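PDB 3VTH: hydrogenase maturation factor from Thermoanaerobacter tengcongensis, which probably transfers the carbamoyl group of carbamoyl phosphate, with ATP, to the C-terminal cysteine of HypE during [NiFe]-hydrogenase maturation. Local coordinates for residues A[121-134]-A[310-322]. Numbering follows the deposited sequence.
Sequences LKDPKDRRYRYPFI and YAPIHYLLMEEID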
loop_
_atom_site.group_PDB
_atom_site.type_symbol
_atom_site.label_atom_id
_atom_site.label_comp_id
_atom_site.label_asym_id
_atom_site.label_seq_id
_atom_site.Cartn_x
_atom_site.Cartn_y
_atom_site.Cartn_z
ATOM N N LEU A 121 -20.181 18.944 11.019
ATOM C CA LEU A 121 -20.194 17.949 12.101
ATOM C C LEU A 121 -20.098 18.557 13.515
ATOM O O LEU A 121 -20.744 18.079 14.445
ATOM C CB LEU A 121 -19.051 16.941 11.901
ATOM C CG LEU A 121 -18.951 15.735 12.837
ATOM C CD1 LEU A 121 -20.129 14.814 12.634
ATOM C CD2 LEU A 121 -17.618 14.968 12.609
ATOM N N LYS A 122 -19.273 19.594 13.659
ATOM C CA LYS A 122 -18.984 20.200 14.960
ATOM C C LYS A 122 -19.835 21.445 15.259
ATOM O O LYS A 122 -19.640 22.103 16.277
ATOM C CB LYS A 122 -17.494 20.542 15.048
ATOM C CG LYS A 122 -16.595 19.319 15.082
ATOM C CD LYS A 122 -15.112 19.674 14.956
ATOM C CE LYS A 122 -14.224 18.416 15.085
ATOM N NZ LYS A 122 -14.236 17.828 16.478
ATOM N N ASP A 123 -20.769 21.758 14.366
ATOM C CA ASP A 123 -21.599 22.955 14.489
ATOM C C ASP A 123 -22.966 22.625 15.105
ATOM O O ASP A 123 -23.833 22.099 14.404
ATOM C CB ASP A 123 -21.779 23.599 13.101
ATOM C CG ASP A 123 -22.650 24.849 13.135
ATOM O OD1 ASP A 123 -22.898 25.432 12.060
ATOM O OD2 ASP A 123 -23.092 25.244 14.227
ATOM N N PRO A 124 -23.176 22.966 16.399
ATOM C CA PRO A 124 -24.420 22.610 17.110
ATOM C C PRO A 124 -25.704 23.116 16.438
ATOM O O PRO A 124 -26.789 22.602 16.723
ATOM C CB PRO A 124 -24.255 23.275 18.492
ATOM C CG PRO A 124 -22.809 23.579 18.622
ATOM C CD PRO A 124 -22.320 23.846 17.219
ATOM N N LYS A 125 -25.584 24.107 15.562
ATOM C CA LYS A 125 -26.751 24.669 14.888
ATOM C C LYS A 125 -27.075 23.950 13.577
ATOM O O LYS A 125 -28.176 24.096 13.039
ATOM C CB LYS A 125 -26.564 26.173 14.651
ATOM C CG LYS A 125 -26.497 27.012 15.937
ATOM C CD LYS A 125 -26.348 28.497 15.626
ATOM C CE LYS A 125 -26.295 29.330 16.906
ATOM N NZ LYS A 125 -26.572 30.779 16.638
ATOM N N ASP A 126 -26.122 23.165 13.072
ATOM C CA ASP A 126 -26.287 22.454 11.802
ATOM C C ASP A 126 -27.165 21.218 11.996
ATOM O O ASP A 126 -27.063 20.534 13.009
ATOM C CB ASP A 126 -24.914 22.044 11.246
ATOM C CG ASP A 126 -24.951 21.710 9.756
ATOM O OD1 ASP A 126 -24.456 22.539 8.960
ATOM O OD2 ASP A 126 -25.463 20.629 9.374
ATOM N N ARG A 127 -28.016 20.900 11.029
ATOM C CA ARG A 127 -28.828 19.690 11.183
ATOM C C ARG A 127 -28.022 18.380 11.091
ATOM O O ARG A 127 -28.519 17.318 11.482
ATOM C CB ARG A 127 -30.032 19.684 10.242
ATOM C CG ARG A 127 -29.741 19.375 8.809
ATOM C CD ARG A 127 -31.044 19.427 8.003
ATOM N NE ARG A 127 -30.817 18.924 6.657
ATOM C CZ ARG A 127 -31.111 17.694 6.242
ATOM N NH1 ARG A 127 -31.692 16.810 7.056
ATOM N NH2 ARG A 127 -30.829 17.346 4.998
ATOM N N ARG A 128 -26.784 18.463 10.597
ATOM C CA ARG A 128 -25.887 17.303 10.602
ATOM C C ARG A 128 -24.878 17.313 11.751
ATOM O O ARG A 128 -23.906 16.564 11.716
ATOM C CB ARG A 128 -25.167 17.143 9.256
ATOM C CG ARG A 128 -26.100 16.784 8.112
ATOM C CD ARG A 128 -25.330 16.637 6.796
ATOM N NE ARG A 128 -26.180 16.175 5.697
ATOM C CZ ARG A 128 -26.921 16.964 4.918
ATOM N NH1 ARG A 128 -26.940 18.276 5.105
ATOM N NH2 ARG A 128 -27.643 16.426 3.939
ATOM N N TYR A 129 -25.113 18.156 12.758
ATOM C CA TYR A 129 -24.323 18.147 13.995
ATOM C C TYR A 129 -24.211 16.731 14.538
ATOM O O TYR A 129 -25.225 16.081 14.792
ATOM C CB TYR A 129 -24.973 19.057 15.040
ATOM C CG TYR A 129 -24.262 19.147 16.381
ATOM C CD1 TYR A 129 -22.909 19.505 16.465
ATOM C CD2 TYR A 129 -24.956 18.916 17.567
ATOM C CE1 TYR A 129 -22.261 19.610 17.705
ATOM C CE2 TYR A 129 -24.322 19.026 18.815
ATOM C CZ TYR A 129 -22.970 19.360 18.868
ATOM O OH TYR A 129 -22.343 19.470 20.089
ATOM N N ARG A 130 -22.975 16.251 14.664
ATOM C CA ARG A 130 -22.679 14.921 15.222
ATOM C C ARG A 130 -23.247 13.760 14.383
ATOM O O ARG A 130 -23.306 12.627 14.849
ATOM C CB ARG A 130 -23.125 14.821 16.701
ATOM C CG ARG A 130 -22.486 15.863 17.629
ATOM C CD ARG A 130 -22.980 15.722 19.101
ATOM N NE ARG A 130 -22.837 14.341 19.563
ATOM C CZ ARG A 130 -21.694 13.801 19.983
ATOM N NH1 ARG A 130 -20.581 14.529 20.029
ATOM N NH2 ARG A 130 -21.659 12.528 20.358
ATOM N N TYR A 131 -23.637 14.034 13.140
ATOM C CA TYR A 131 -24.077 12.975 12.241
ATOM C C TYR A 131 -22.882 12.082 11.826
ATOM O O TYR A 131 -21.941 12.549 11.180
ATOM C CB TYR A 131 -24.830 13.565 11.035
ATOM C CG TYR A 131 -25.193 12.569 9.961
ATOM C CD1 TYR A 131 -24.791 12.771 8.652
ATOM C CD2 TYR A 131 -25.950 11.428 10.255
ATOM C CE1 TYR A 131 -25.131 11.871 7.644
ATOM C CE2 TYR A 131 -26.274 10.506 9.250
ATOM C CZ TYR A 131 -25.869 10.743 7.959
ATOM O OH TYR A 131 -26.178 9.852 6.962
ATOM N N PRO A 132 -22.908 10.796 12.228
ATOM C CA PRO A 132 -21.735 9.904 12.134
ATOM C C PRO A 132 -21.369 9.501 10.712
ATOM O O PRO A 132 -20.345 8.853 10.513
ATOM C CB PRO A 132 -22.183 8.658 12.919
ATOM C CG PRO A 132 -23.366 9.109 13.721
ATOM C CD PRO A 132 -24.044 10.105 12.858
ATOM N N PHE A 133 -22.194 9.873 9.727
ATOM C CA PHE A 133 -21.918 9.501 8.329
ATOM C C PHE A 133 -21.899 10.696 7.379
ATOM O O PHE A 133 -22.064 10.558 6.149
ATOM C CB PHE A 133 -22.889 8.404 7.859
ATOM C CG PHE A 133 -22.816 7.156 8.703
ATOM C CD1 PHE A 133 -21.814 6.216 8.486
ATOM C CD2 PHE A 133 -23.694 6.967 9.757
ATOM C CE1 PHE A 133 -21.719 5.074 9.295
ATOM C CE2 PHE A 133 -23.609 5.832 10.571
ATOM C CZ PHE A 133 -22.629 4.892 10.341
ATOM N N ILE A 134 -21.673 11.869 7.951
ATOM C CA ILE A 134 -21.547 13.085 7.149
ATOM C C ILE A 134 -20.481 12.926 6.052
ATOM O O ILE A 134 -19.384 12.434 6.313
ATOM C CB ILE A 134 -21.294 14.325 8.032
ATOM C CG1 ILE A 134 -21.442 15.619 7.217
ATOM C CG2 ILE A 134 -19.936 14.231 8.779
ATOM C CD1 ILE A 134 -21.546 16.892 8.103
ATOM N N TYR A 310 -10.155 9.475 10.211
ATOM C CA TYR A 310 -10.510 9.473 8.788
ATOM C C TYR A 310 -12.006 9.377 8.493
ATOM O O TYR A 310 -12.435 9.602 7.351
ATOM C CB TYR A 310 -9.717 8.413 7.991
ATOM C CG TYR A 310 -9.923 6.969 8.392
ATOM C CD1 TYR A 310 -9.067 6.358 9.324
ATOM C CD2 TYR A 310 -10.962 6.200 7.833
ATOM C CE1 TYR A 310 -9.242 5.026 9.699
ATOM C CE2 TYR A 310 -11.151 4.853 8.204
ATOM C CZ TYR A 310 -10.276 4.276 9.128
ATOM O OH TYR A 310 -10.434 2.964 9.517
ATOM N N ALA A 311 -12.797 9.059 9.511
ATOM C CA ALA A 311 -14.244 8.993 9.354
ATOM C C ALA A 311 -14.874 9.849 10.452
ATOM O O ALA A 311 -14.233 10.099 11.479
ATOM C CB ALA A 311 -14.727 7.556 9.431
ATOM N N PRO A 312 -16.123 10.311 10.249
ATOM C CA PRO A 312 -16.733 11.133 11.303
ATOM C C PRO A 312 -16.793 10.475 12.683
ATOM O O PRO A 312 -16.660 11.183 13.689
ATOM C CB PRO A 312 -18.144 11.402 10.768
ATOM C CG PRO A 312 -17.956 11.353 9.273
ATOM C CD PRO A 312 -16.998 10.223 9.059
ATOM N N ILE A 313 -17.001 9.155 12.745
ATOM C CA ILE A 313 -17.023 8.464 14.040
ATOM C C ILE A 313 -15.735 8.658 14.861
ATOM O O ILE A 313 -15.779 8.637 16.092
ATOM C CB ILE A 313 -17.345 6.951 13.925
ATOM C CG1 ILE A 313 -16.388 6.248 12.947
ATOM C CG2 ILE A 313 -18.826 6.750 13.517
ATOM C CD1 ILE A 313 -16.276 4.726 13.168
ATOM N N HIS A 314 -14.594 8.816 14.180
ATOM C CA HIS A 314 -13.311 8.982 14.888
ATOM C C HIS A 314 -13.243 10.342 15.550
ATOM O O HIS A 314 -12.798 10.453 16.696
ATOM C CB HIS A 314 -12.099 8.833 13.956
ATOM C CG HIS A 314 -12.098 7.580 13.145
ATOM N ND1 HIS A 314 -12.297 6.331 13.694
ATOM C CD2 HIS A 314 -11.888 7.381 11.825
ATOM C CE1 HIS A 314 -12.238 5.419 12.742
ATOM N NE2 HIS A 314 -11.990 6.029 11.600
ATOM N N TYR A 315 -13.673 11.378 14.830
ATOM C CA TYR A 315 -13.715 12.724 15.405
ATOM C C TYR A 315 -14.656 12.790 16.593
ATOM O O TYR A 315 -14.366 13.464 17.590
ATOM C CB TYR A 315 -14.131 13.761 14.361
ATOM C CG TYR A 315 -13.107 13.983 13.273
ATOM C CD1 TYR A 315 -12.059 14.881 13.450
ATOM C CD2 TYR A 315 -13.202 13.306 12.050
ATOM C CE1 TYR A 315 -11.106 15.099 12.425
ATOM C CE2 TYR A 315 -12.270 13.511 11.038
ATOM C CZ TYR A 315 -11.236 14.417 11.233
ATOM O OH TYR A 315 -10.337 14.614 10.224
ATOM N N LEU A 316 -15.793 12.105 16.481
ATOM C CA LEU A 316 -16.746 12.025 17.587
ATOM C C LEU A 316 -16.140 11.303 18.801
ATOM O O LEU A 316 -16.242 11.768 19.940
ATOM C CB LEU A 316 -18.036 11.342 17.131
ATOM C CG LEU A 316 -18.898 12.113 16.112
ATOM C CD1 LEU A 316 -20.055 11.248 15.608
ATOM C CD2 LEU A 316 -19.404 13.426 16.675
ATOM N N LEU A 317 -15.502 10.167 18.545
ATOM C CA LEU A 317 -14.864 9.394 19.615
ATOM C C LEU A 317 -13.775 10.211 20.317
ATOM O O LEU A 317 -13.675 10.184 21.546
ATOM C CB LEU A 317 -14.291 8.076 19.067
ATOM C CG LEU A 317 -13.662 7.098 20.087
ATOM C CD1 LEU A 317 -14.658 6.765 21.251
ATOM C CD2 LEU A 317 -13.167 5.825 19.391
ATOM N N MET A 318 -12.981 10.940 19.527
ATOM C CA MET A 318 -11.886 11.770 20.036
ATOM C C MET A 318 -12.311 12.868 21.013
ATOM O O MET A 318 -11.552 13.209 21.921
ATOM C CB MET A 318 -11.055 12.363 18.882
ATOM C CG MET A 318 -10.162 11.347 18.142
ATOM S SD MET A 318 -8.990 10.590 19.293
ATOM C CE MET A 318 -8.072 9.495 18.218
ATOM N N GLU A 319 -13.511 13.421 20.845
ATOM C CA GLU A 319 -14.026 14.349 21.862
ATOM C C GLU A 319 -14.410 13.644 23.185
ATOM O O GLU A 319 -14.555 14.306 24.223
ATOM C CB GLU A 319 -15.155 15.267 21.330
ATOM C CG GLU A 319 -15.841 14.794 20.056
ATOM C CD GLU A 319 -16.701 15.857 19.362
ATOM O OE1 GLU A 319 -16.557 16.029 18.124
ATOM O OE2 GLU A 319 -17.526 16.502 20.035
ATOM N N GLU A 320 -14.546 12.315 23.160
ATOM C CA GLU A 320 -14.952 11.567 24.366
ATOM C C GLU A 320 -13.793 10.948 25.146
ATOM O O GLU A 320 -13.914 10.737 26.353
ATOM C CB GLU A 320 -16.003 10.488 24.051
ATOM C CG GLU A 320 -17.310 10.991 23.430
ATOM C CD GLU A 320 -18.013 12.069 24.253
ATOM O OE1 GLU A 320 -18.067 11.955 25.499
ATOM O OE2 GLU A 320 -18.535 13.030 23.643
ATOM N N ILE A 321 -12.674 10.675 24.465
ATOM C CA ILE A 321 -11.503 10.070 25.105
ATOM C C ILE A 321 -10.310 11.050 25.169
ATOM O O ILE A 321 -10.240 11.990 24.376
ATOM C CB ILE A 321 -11.091 8.751 24.386
ATOM C CG1 ILE A 321 -10.724 9.014 22.917
ATOM C CG2 ILE A 321 -12.213 7.713 24.466
ATOM C CD1 ILE A 321 -10.177 7.799 22.171
ATOM N N ASP A 322 -9.383 10.840 26.108
ATOM C CA ASP A 322 -8.142 11.637 26.147
ATOM C C ASP A 322 -6.865 10.784 26.002
ATOM O O ASP A 322 -5.880 10.976 26.732
ATOM C CB ASP A 322 -8.067 12.503 27.416
ATOM C CG ASP A 322 -8.099 11.680 28.698
ATOM O OD1 ASP A 322 -7.983 10.433 28.624
ATOM O OD2 ASP A 322 -8.233 12.275 29.789
HETATM O O HOH W 1 -12.582 15.499 17.448
HETATM O O HOH W 2 -18.690 12.842 20.762
#
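The loop of the first HypF zinc finger, residues 121-134, packs here on helix 312-320 of the Sua5/YrdC-like domain. Pro312, in the first turn of that helix, packs against Leu121, Pro132 and Ile134. Pro312 CB lies 3.4 Å from Pro132 O. Pro312 CG lies 3.5 Å from Ile134 CG2, and Leu121 CD2 comes up to Pro312 CB. Ile134 also touches Cys117, a ligand of the finger's zinc ion, so Ile134 links this packing to the metal site. Pro132 CB rests on Ile313 CG2 at 3.9 Å. Leu316 spreads its two methyls: CD1 faces Arg130 O, and CD2 sits over one face of the Arg130 guanidinium, 3.7 Å from NH1.

The Arg130 chain bends at chi3 (51°), which turns the guanidinium back over Leu316. Glu319 OE2 lies at its edge, in a long salt bridge of 3.6 Å to Arg130 NH1, with the guanidinium and carboxylate planes 78° apart. Glu319 OE1 takes a weak bond from Lys122 NZ at 3.4 Å. Water 2 accepts from Arg130 NH1 (2.6 Å) and donates to Leu316 O and Glu320 OE2. A methionine in place of Arg130 would probably cost Glu319 its arginine partner and water 2 its donor. The contact thus pairs an apolar centre of Pro312, Leu316, Pro132 and Leu121 with a polar margin of weak or long ion pairs and a water bridge.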